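Local coordinates for protein phosphoinositol-specific phospholipase C (Pseudomonas sp., PDB 5FYO) that probably cleaves phosphoinositol lipids as a phosphoinositide-specific phospholipase C of the calcium-dependent, TIM-barrel-like type, with a calcium ion bound in the structure, at residues N35-V40 / N99-W104; S191-L196 / S212-G217; K195-A200 / G227-S232. One frame throughout, in Å; residues are numbered along the deposited sequence.

How the contacts relate
Coming from the N terminus, the chain leaves strand 20-25, and contact 1 ties the following loop at residues 35-40 to helix 94-107, closing a long excursion that includes strand 46-52. Contact 1 closes before contacts 2 and 3 open, in series with both; they lie on the opposite side of the chain's centre, about 28 and 31 Å away between centres. Both start from the front of helix 193-203, overlap along the chain and share Lys195 and Leu196. Contact 2 closes the shorter loop, onto the segment following strand 210-211; contact 3 reaches further along, to the start of helix 230-233. Their centres lie about 9 Å apart, and Met228 CG packs 3.6 Å from Asn193 O.

Contact 1 (N35-V40 / N99-W104); sequences NTFSSV and NDVKNW
Phe37 meets Val101 through one side of its ring: CE2 lies 3.6 Å from Val101 CG2, the methyl approaching at a slant, while CB of Asp100 sits beyond the ring edge, near its plane. The ring gets there because CG is anti to the backbone N (chi1 -164°), which sets it beside Val101. Next along the loop, Ser38 sets its hydroxyl against the aliphatic part of Asp100, OG lying 3.6 Å from CB. Its carbonyl O also approaches Trp104 CD1 obliquely, at 4.2 Å. Phe37 and Val101 make the apolar touch; the polar atoms of the two segments are linked through two waters. Water 1 accepts from Ser38 N at 2.9 Å and gives a weak bond to Asp100 OD2. Water 2 lies 2.8 Å from Ser38 OG and donates to Asp100 O at 2.7 Å, reaching a carbonyl that also takes the helix bond from Trp104 N. Helix 94-107 leads into strand 114-120, the parallel neighbour of strand 46-52, so the loop packs on a helix that links two barrel strands, as in TIM-barrel relatives. Those strands continue the apolar layer: Phe37 also rests on Leu47 and Leu49, and Val101 on Ile114 and Leu116. The Asp100 carboxylate has its own anchor in Thr85, whose OG1 is hydrogen-bonded to OD1, while the Trp104 ring stacks with His108 and meets His111 edge-to-face. On the loop side the backbone is shaped by an ST motif: Thr36 OG1 accepts from Ser39 N at 3.0 Å, with an N-H...O angle of 150°, and Ser39 OG returns a 2.7 Å bond to Thr36 O.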
loop_
_atom_site.group_PDB
_atom_site.type_symbol
_atom_site.label_atom_id
_atom_site.label_comp_id
_atom_site.label_asym_id
_atom_site.label_seq_id
_atom_site.Cartn_x
_atom_site.Cartn_y
_atom_site.Cartn_z
ATOM N N ASN A 35 -14.430 12.964 3.604
ATOM C CA ASN A 35 -14.276 14.428 3.711
ATOM C C ASN A 35 -12.852 14.861 3.848
ATOM O O ASN A 35 -12.459 15.852 3.242
ATOM C CB ASN A 35 -15.124 15.000 4.845
ATOM C CG ASN A 35 -16.615 14.950 4.522
ATOM O OD1 ASN A 35 -17.022 14.921 3.350
ATOM N ND2 ASN A 35 -17.432 14.934 5.557
ATOM N N THR A 36 -12.075 14.111 4.614
ATOM C CA THR A 36 -10.636 14.336 4.710
ATOM C C THR A 36 -9.906 12.988 4.638
ATOM O O THR A 36 -10.448 11.930 5.051
ATOM C CB THR A 36 -10.232 15.020 6.030
ATOM O OG1 THR A 36 -10.434 14.118 7.134
ATOM C CG2 THR A 36 -10.980 16.323 6.247
ATOM N N PHE A 37 -8.660 13.021 4.154
ATOM C CA PHE A 37 -7.859 11.798 4.110
ATOM C C PHE A 37 -7.662 11.214 5.516
ATOM O O PHE A 37 -7.822 9.990 5.710
ATOM C CB PHE A 37 -6.524 12.072 3.455
ATOM C CG PHE A 37 -5.776 10.824 3.020
ATOM C CD1 PHE A 37 -6.370 9.892 2.196
ATOM C CD2 PHE A 37 -4.451 10.621 3.411
ATOM C CE1 PHE A 37 -5.653 8.789 1.738
ATOM C CE2 PHE A 37 -3.733 9.524 2.942
ATOM C CZ PHE A 37 -4.354 8.596 2.125
ATOM N N SER A 38 -7.374 12.092 6.490
ATOM C CA SER A 38 -7.189 11.693 7.897
ATOM C C SER A 38 -8.401 10.944 8.476
ATOM O O SER A 38 -8.234 9.977 9.211
ATOM C CB SER A 38 -6.860 12.901 8.792
ATOM O OG SER A 38 -5.687 13.558 8.311
ATOM N N SER A 39 -9.607 11.393 8.134
ATOM C CA SER A 39 -10.828 10.753 8.619
ATOM C C SER A 39 -10.966 9.271 8.254
ATOM O O SER A 39 -11.646 8.540 8.943
ATOM C CB SER A 39 -12.086 11.517 8.155
ATOM O OG SER A 39 -12.408 11.285 6.803
ATOM N N VAL A 40 -10.325 8.841 7.170
ATOM C CA VAL A 40 -10.375 7.436 6.749
ATOM C C VAL A 40 -9.862 6.535 7.872
ATOM O O VAL A 40 -10.397 5.445 8.087
ATOM C CB VAL A 40 -9.583 7.193 5.454
ATOM C CG1 VAL A 40 -9.571 5.714 5.074
ATOM C CG2 VAL A 40 -10.166 8.045 4.322
ATOM N N ASN A 99 2.089 13.315 4.976
ATOM C CA ASN A 99 2.113 13.986 6.278
ATOM C C ASN A 99 0.828 13.865 7.077
ATOM O O ASN A 99 0.877 13.778 8.307
ATOM C CB ASN A 99 2.506 15.446 6.136
ATOM C CG ASN A 99 3.995 15.634 6.118
ATOM O OD1 ASN A 99 4.715 15.059 6.921
ATOM N ND2 ASN A 99 4.451 16.505 5.280
ATOM N N ASP A 100 -0.316 13.788 6.397
ATOM C CA ASP A 100 -1.591 13.535 7.118
ATOM C C ASP A 100 -1.522 12.185 7.860
ATOM O O ASP A 100 -1.922 12.081 9.001
ATOM C CB ASP A 100 -2.791 13.536 6.171
ATOM C CG ASP A 100 -3.231 14.921 5.766
ATOM O OD1 ASP A 100 -2.828 15.902 6.438
ATOM O OD2 ASP A 100 -3.953 15.029 4.740
ATOM N N VAL A 101 -0.986 11.156 7.214
ATOM C CA VAL A 101 -0.832 9.841 7.853
ATOM C C VAL A 101 0.206 9.888 8.984
ATOM O O VAL A 101 -0.020 9.389 10.072
ATOM C CB VAL A 101 -0.478 8.769 6.800
ATOM C CG1 VAL A 101 -0.260 7.411 7.454
ATOM C CG2 VAL A 101 -1.566 8.683 5.735
ATOM N N LYS A 102 1.327 10.526 8.724
ATOM C CA LYS A 102 2.372 10.694 9.727
ATOM C C LYS A 102 1.844 11.384 10.996
ATOM O O LYS A 102 2.106 10.957 12.148
ATOM C CB LYS A 102 3.519 11.506 9.126
ATOM C CG LYS A 102 4.797 11.535 9.934
ATOM C CD LYS A 102 4.872 12.656 10.947
ATOM C CE LYS A 102 6.295 12.689 11.459
ATOM N NZ LYS A 102 6.413 13.460 12.711
ATOM N N ASN A 103 1.095 12.454 10.788
ATOM C CA ASN A 103 0.573 13.230 11.889
ATOM C C ASN A 103 -0.486 12.426 12.643
ATOM O O ASN A 103 -0.534 12.466 13.869
ATOM C CB ASN A 103 -0.018 14.544 11.397
ATOM C CG ASN A 103 1.057 15.541 10.962
ATOM O OD1 ASN A 103 2.181 15.553 11.473
ATOM N ND2 ASN A 103 0.700 16.404 10.041
ATOM N N TRP A 104 -1.322 11.694 11.921
ATOM C CA TRP A 104 -2.318 10.828 12.612
ATOM C C TRP A 104 -1.552 9.779 13.470
ATOM O O TRP A 104 -1.904 9.537 14.644
ATOM C CB TRP A 104 -3.254 10.134 11.631
ATOM C CG TRP A 104 -4.354 9.359 12.325
ATOM C CD1 TRP A 104 -5.623 9.768 12.555
ATOM C CD2 TRP A 104 -4.249 8.042 12.838
ATOM N NE1 TRP A 104 -6.342 8.780 13.204
ATOM C CE2 TRP A 104 -5.514 7.693 13.373
ATOM C CE3 TRP A 104 -3.211 7.094 12.876
ATOM C CZ2 TRP A 104 -5.761 6.424 13.973
ATOM C CZ3 TRP A 104 -3.460 5.846 13.461
ATOM C CH2 TRP A 104 -4.709 5.537 14.025
HETATM O O HOH W 1 -6.547 14.879 6.062
HETATM O O HOH W 2 -3.643 13.847 10.138
#

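Contact 2 (S191-L196 / S212-G217); sequences SENQKL and SPVTNG
Near the N-terminal end of helix 193-203, Asn193 turns its amide onto the backbone of Val214 in the segment that follows strand 210-211. The amide grips Val214 twice. OD1 accepts from Val214 N at 2.8 Å, the N-H arriving in the carbonyl plane on a lone pair, though bent to 142°. ND2 gives a nearly linear bond to Val214 O, 3.1 Å and 176°, with that oxygen almost in the amide plane. ND2 is also hydrogen-bonded to Ser226 O, so three hydrogen bonds hold the amide against turning. CG stands anti to the carbonyl carbon (chi1 -68°), which sends the amide across the Pro213 side chain at about a right angle; Pro213 CB lies 3.5 Å from OD1. The helix joins strand 184-189 to its parallel neighbour 210-211, a beta-alpha-beta crossover consistent with a TIM-barrel-like fold, and the amide therefore fastens the front of the crossover helix to the chain leaving the second strand. One turn on, Leu196 lays CD1 against the peptide link between Ser212 and Pro213, 3.5 Å from Ser212 O, while its side chain also packs on Leu188 of strand 184-189. Val214 CG2 also comes 3.9 Å from Ser191 O, just ahead of the helix.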
loop_
_atom_site.group_PDB
_atom_site.type_symbol
_atom_site.label_atom_id
_atom_site.label_comp_id
_atom_site.label_asym_id
_atom_site.label_seq_id
_atom_site.Cartn_x
_atom_site.Cartn_y
_atom_site.Cartn_z
ATOM N N SER A 191 -0.071 0.060 -13.106
ATOM C CA SER A 191 -0.714 -0.841 -14.079
ATOM C C SER A 191 0.268 -1.735 -14.848
ATOM O O SER A 191 -0.101 -2.777 -15.357
ATOM C CB SER A 191 -1.574 -0.023 -15.041
ATOM O OG SER A 191 -0.743 0.793 -15.850
ATOM N N GLU A 192 1.534 -1.310 -14.911
ATOM C CA GLU A 192 2.602 -1.992 -15.646
ATOM C C GLU A 192 3.637 -2.515 -14.648
ATOM O O GLU A 192 4.353 -1.710 -13.999
ATOM C CB GLU A 192 3.289 -1.066 -16.661
ATOM C CG GLU A 192 2.353 -0.514 -17.737
ATOM C CD GLU A 192 3.005 0.617 -18.508
ATOM O OE1 GLU A 192 4.221 0.685 -18.571
ATOM O OE2 GLU A 192 2.331 1.456 -19.070
ATOM N N ASN A 193 3.746 -3.836 -14.527
ATOM C CA ASN A 193 4.776 -4.398 -13.625
ATOM C C ASN A 193 6.216 -3.916 -13.954
ATOM O O ASN A 193 7.070 -3.933 -13.082
ATOM C CB ASN A 193 4.707 -5.911 -13.581
ATOM C CG ASN A 193 3.468 -6.398 -12.928
ATOM O OD1 ASN A 193 2.816 -5.669 -12.176
ATOM N ND2 ASN A 193 3.158 -7.663 -13.144
ATOM N N GLN A 194 6.482 -3.491 -15.190
ATOM C CA GLN A 194 7.803 -2.964 -15.542
ATOM C C GLN A 194 8.232 -1.837 -14.637
ATOM O O GLN A 194 9.400 -1.724 -14.317
ATOM C CB GLN A 194 7.766 -2.418 -16.995
ATOM C CG GLN A 194 7.709 -3.526 -18.018
ATOM C CD GLN A 194 6.321 -4.128 -18.364
ATOM O OE1 GLN A 194 5.257 -3.918 -17.688
ATOM N NE2 GLN A 194 6.341 -4.911 -19.433
ATOM N N LYS A 195 7.290 -0.990 -14.218
ATOM C CA LYS A 195 7.669 0.142 -13.345
ATOM C C LYS A 195 8.050 -0.312 -11.945
ATOM O O LYS A 195 8.881 0.319 -11.298
ATOM C CB LYS A 195 6.536 1.194 -13.270
ATOM C CG LYS A 195 6.545 2.251 -14.390
ATOM C CD LYS A 195 6.438 1.711 -15.787
ATOM C CE LYS A 195 6.340 2.858 -16.798
ATOM N NZ LYS A 195 6.254 2.352 -18.172
ATOM N N LEU A 196 7.416 -1.397 -11.474
ATOM C CA LEU A 196 7.824 -2.027 -10.222
ATOM C C LEU A 196 9.194 -2.681 -10.347
ATOM O O LEU A 196 10.006 -2.643 -9.418
ATOM C CB LEU A 196 6.797 -3.026 -9.761
ATOM C CG LEU A 196 5.421 -2.504 -9.482
ATOM C CD1 LEU A 196 4.565 -3.603 -8.854
ATOM C CD2 LEU A 196 4.973 -1.166 -9.202
ATOM N N SER A 212 4.175 -4.542 -5.271
ATOM C CA SER A 212 3.071 -5.498 -5.323
ATOM C C SER A 212 2.578 -5.609 -6.762
ATOM O O SER A 212 1.769 -4.786 -7.209
ATOM C CB SER A 212 1.953 -5.018 -4.403
ATOM O OG SER A 212 0.886 -5.958 -4.418
ATOM N N PRO A 213 3.112 -6.575 -7.516
ATOM C CA PRO A 213 2.769 -6.656 -8.928
ATOM C C PRO A 213 1.332 -7.052 -9.215
ATOM O O PRO A 213 0.722 -7.797 -8.466
ATOM C CB PRO A 213 3.735 -7.706 -9.479
ATOM C CG PRO A 213 4.132 -8.518 -8.304
ATOM C CD PRO A 213 4.108 -7.570 -7.139
ATOM N N VAL A 214 0.862 -6.588 -10.369
ATOM C CA VAL A 214 -0.383 -7.062 -10.943
ATOM C C VAL A 214 -0.240 -8.581 -11.111
ATOM O O VAL A 214 0.724 -9.060 -11.720
ATOM C CB VAL A 214 -0.639 -6.442 -12.312
ATOM C CG1 VAL A 214 -1.839 -7.087 -12.989
ATOM C CG2 VAL A 214 -0.841 -4.937 -12.199
ATOM N N THR A 215 -1.227 -9.320 -10.594
ATOM C CA THR A 215 -1.135 -10.791 -10.464
ATOM C C THR A 215 -2.316 -11.440 -11.136
ATOM O O THR A 215 -3.460 -11.137 -10.797
ATOM C CB THR A 215 -1.128 -11.109 -8.977
ATOM O OG1 THR A 215 0.056 -10.557 -8.423
ATOM C CG2 THR A 215 -1.119 -12.577 -8.685
ATOM N N ASN A 216 -2.035 -12.317 -12.093
ATOM C CA ASN A 216 -3.090 -13.101 -12.750
ATOM C C ASN A 216 -2.680 -14.522 -13.146
ATOM O O ASN A 216 -3.290 -15.159 -13.996
ATOM C CB ASN A 216 -3.658 -12.323 -13.922
ATOM C CG ASN A 216 -2.609 -11.958 -14.949
ATOM O OD1 ASN A 216 -1.584 -12.620 -15.092
ATOM N ND2 ASN A 216 -2.872 -10.922 -15.682
ATOM N N GLY A 217 -1.644 -15.006 -12.483
ATOM C CA GLY A 217 -1.185 -16.370 -12.632
ATOM C C GLY A 217 -0.197 -16.673 -11.532
ATOM O O GLY A 217 0.317 -15.763 -10.835
#

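Contact 3 (K195-A200 / G227-S232); sequences KLSQYA and GMSSQS
Ser197, on helix 193-203, is the residue most covered here, pressed between Met228 and Ser232 where the chain enters the short helix 230-233. That helix has Ser229 as its N-cap, so a mid-helix serine of one helix packs against the capped start of another. With OG anti to the backbone N (chi1 -171°), the Ser197 hydroxyl points into the N-terminal turn and accepts from Ser229 N at 3.2 Å, in a nearly straight bond of 172°. Ser232 answers with its own hydroxyl, OG donating to Ser197 O at 3.0 Å from a position tilted slightly from the carbonyl plane. The carbonyl is thus reached from outside its own helix, and backbone as well as side chain of Ser197 is engaged. Ser232 OG also rests 3.6 Å from the methyl CB of Ala200, one turn further along the helix. An alanine in place of Ser197 is likely to leave Ser229 N without its acceptor and so weaken the hold on the capped turn. Met228 packs beside Ser197: its chain bends about the CB-CG bond, bringing SD to 3.9 Å from Ser197 CB and 4.1 Å from Leu196 CB, and beyond the contact it also packs on Ile211 of strand 210-211 and on Val236. The cap itself is tied back to the same long helix, because Ser229 OG is hydrogen-bonded to Glu201 OE2. Inside the turn, that OG accepts from Ser232 N at 3.1 Å, with an N-H...O angle of 162°.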
loop_
_atom_site.group_PDB
_atom_site.type_symbol
_atom_site.label_atom_id
_atom_site.label_comp_id
_atom_site.label_asym_id
_atom_site.label_seq_id
_atom_site.Cartn_x
_atom_site.Cartn_y
_atom_site.Cartn_z
ATOM N N LYS A 195 7.290 -0.990 -14.218
ATOM C CA LYS A 195 7.669 0.142 -13.345
ATOM C C LYS A 195 8.050 -0.312 -11.945
ATOM O O LYS A 195 8.881 0.319 -11.298
ATOM C CB LYS A 195 6.536 1.194 -13.270
ATOM C CG LYS A 195 6.545 2.251 -14.390
ATOM C CD LYS A 195 6.438 1.711 -15.787
ATOM C CE LYS A 195 6.340 2.858 -16.798
ATOM N NZ LYS A 195 6.254 2.352 -18.172
ATOM N N LEU A 196 7.416 -1.397 -11.474
ATOM C CA LEU A 196 7.824 -2.027 -10.222
ATOM C C LEU A 196 9.194 -2.681 -10.347
ATOM O O LEU A 196 10.006 -2.643 -9.418
ATOM C CB LEU A 196 6.797 -3.026 -9.761
ATOM C CG LEU A 196 5.421 -2.504 -9.482
ATOM C CD1 LEU A 196 4.565 -3.603 -8.854
ATOM C CD2 LEU A 196 4.973 -1.166 -9.202
ATOM N N SER A 197 9.458 -3.278 -11.514
ATOM C CA SER A 197 10.736 -3.917 -11.744
ATOM C C SER A 197 11.856 -2.880 -11.805
ATOM O O SER A 197 12.933 -3.083 -11.218
ATOM C CB SER A 197 10.700 -4.748 -13.036
ATOM O OG SER A 197 11.881 -5.556 -13.186
ATOM N N GLN A 198 11.549 -1.732 -12.377
ATOM C CA GLN A 198 12.518 -0.614 -12.389
ATOM C C GLN A 198 12.809 -0.099 -10.974
ATOM O O GLN A 198 13.963 0.189 -10.638
ATOM C CB GLN A 198 11.976 0.531 -13.289
ATOM C CG GLN A 198 11.954 0.186 -14.789
ATOM C CD GLN A 198 11.015 1.043 -15.617
ATOM O OE1 GLN A 198 10.324 1.928 -15.115
ATOM N NE2 GLN A 198 11.011 0.801 -16.897
ATOM N N TYR A 199 11.778 0.004 -10.141
ATOM C CA TYR A 199 11.978 0.402 -8.767
ATOM C C TYR A 199 12.865 -0.588 -8.012
ATOM O O TYR A 199 13.829 -0.197 -7.329
ATOM C CB TYR A 199 10.614 0.591 -8.079
ATOM C CG TYR A 199 10.756 0.879 -6.623
ATOM C CD1 TYR A 199 10.929 2.174 -6.144
ATOM C CD2 TYR A 199 10.733 -0.157 -5.699
ATOM C CE1 TYR A 199 11.134 2.404 -4.790
ATOM C CE2 TYR A 199 10.877 0.106 -4.342
ATOM C CZ TYR A 199 11.090 1.384 -3.902
ATOM O OH TYR A 199 11.306 1.594 -2.545
ATOM N N ALA A 200 12.521 -1.875 -8.076
ATOM C CA ALA A 200 13.294 -2.863 -7.347
ATOM C C ALA A 200 14.745 -2.999 -7.812
ATOM O O ALA A 200 15.643 -3.158 -6.982
ATOM C CB ALA A 200 12.570 -4.213 -7.410
ATOM N N GLY A 227 6.269 -9.118 -16.817
ATOM C CA GLY A 227 6.759 -7.767 -16.920
ATOM C C GLY A 227 7.964 -7.380 -16.095
ATOM O O GLY A 227 8.333 -6.216 -16.101
ATOM N N MET A 228 8.519 -8.323 -15.334
ATOM C CA MET A 228 9.649 -8.044 -14.458
ATOM C C MET A 228 10.841 -8.961 -14.736
ATOM O O MET A 228 10.706 -10.041 -15.300
ATOM C CB MET A 228 9.238 -8.200 -12.998
ATOM C CG MET A 228 8.003 -7.396 -12.642
ATOM S SD MET A 228 8.027 -6.722 -10.941
ATOM C CE MET A 228 8.387 -8.192 -9.994
ATOM N N SER A 229 12.014 -8.513 -14.305
ATOM C CA SER A 229 13.225 -9.338 -14.325
ATOM C C SER A 229 13.175 -10.396 -13.226
ATOM O O SER A 229 12.379 -10.316 -12.293
ATOM C CB SER A 229 14.453 -8.450 -14.091
ATOM O OG SER A 229 14.379 -7.803 -12.835
ATOM N N SER A 230 14.076 -11.363 -13.347
ATOM C CA SER A 230 14.281 -12.335 -12.276
ATOM C C SER A 230 14.670 -11.622 -10.965
ATOM O O SER A 230 14.121 -11.917 -9.906
ATOM C CB SER A 230 15.340 -13.372 -12.651
ATOM O OG SER A 230 14.822 -14.190 -13.689
ATOM N N GLN A 231 15.596 -10.670 -11.061
ATOM C CA GLN A 231 16.041 -9.967 -9.867
ATOM C C GLN A 231 14.848 -9.347 -9.147
ATOM O O GLN A 231 14.678 -9.502 -7.941
ATOM C CB GLN A 231 17.056 -8.849 -10.261
ATOM C CG GLN A 231 17.408 -7.896 -9.120
ATOM C CD GLN A 231 18.380 -6.773 -9.541
ATOM O OE1 GLN A 231 18.341 -6.285 -10.656
ATOM N NE2 GLN A 231 19.239 -6.438 -8.686
ATOM N N SER A 232 14.025 -8.629 -9.884
ATOM C CA SER A 232 12.900 -7.915 -9.267
ATOM C C SER A 232 11.831 -8.845 -8.710
ATOM O O SER A 232 11.285 -8.590 -7.632
ATOM C CB SER A 232 12.315 -6.929 -10.255
ATOM O OG SER A 232 13.272 -5.934 -10.499
#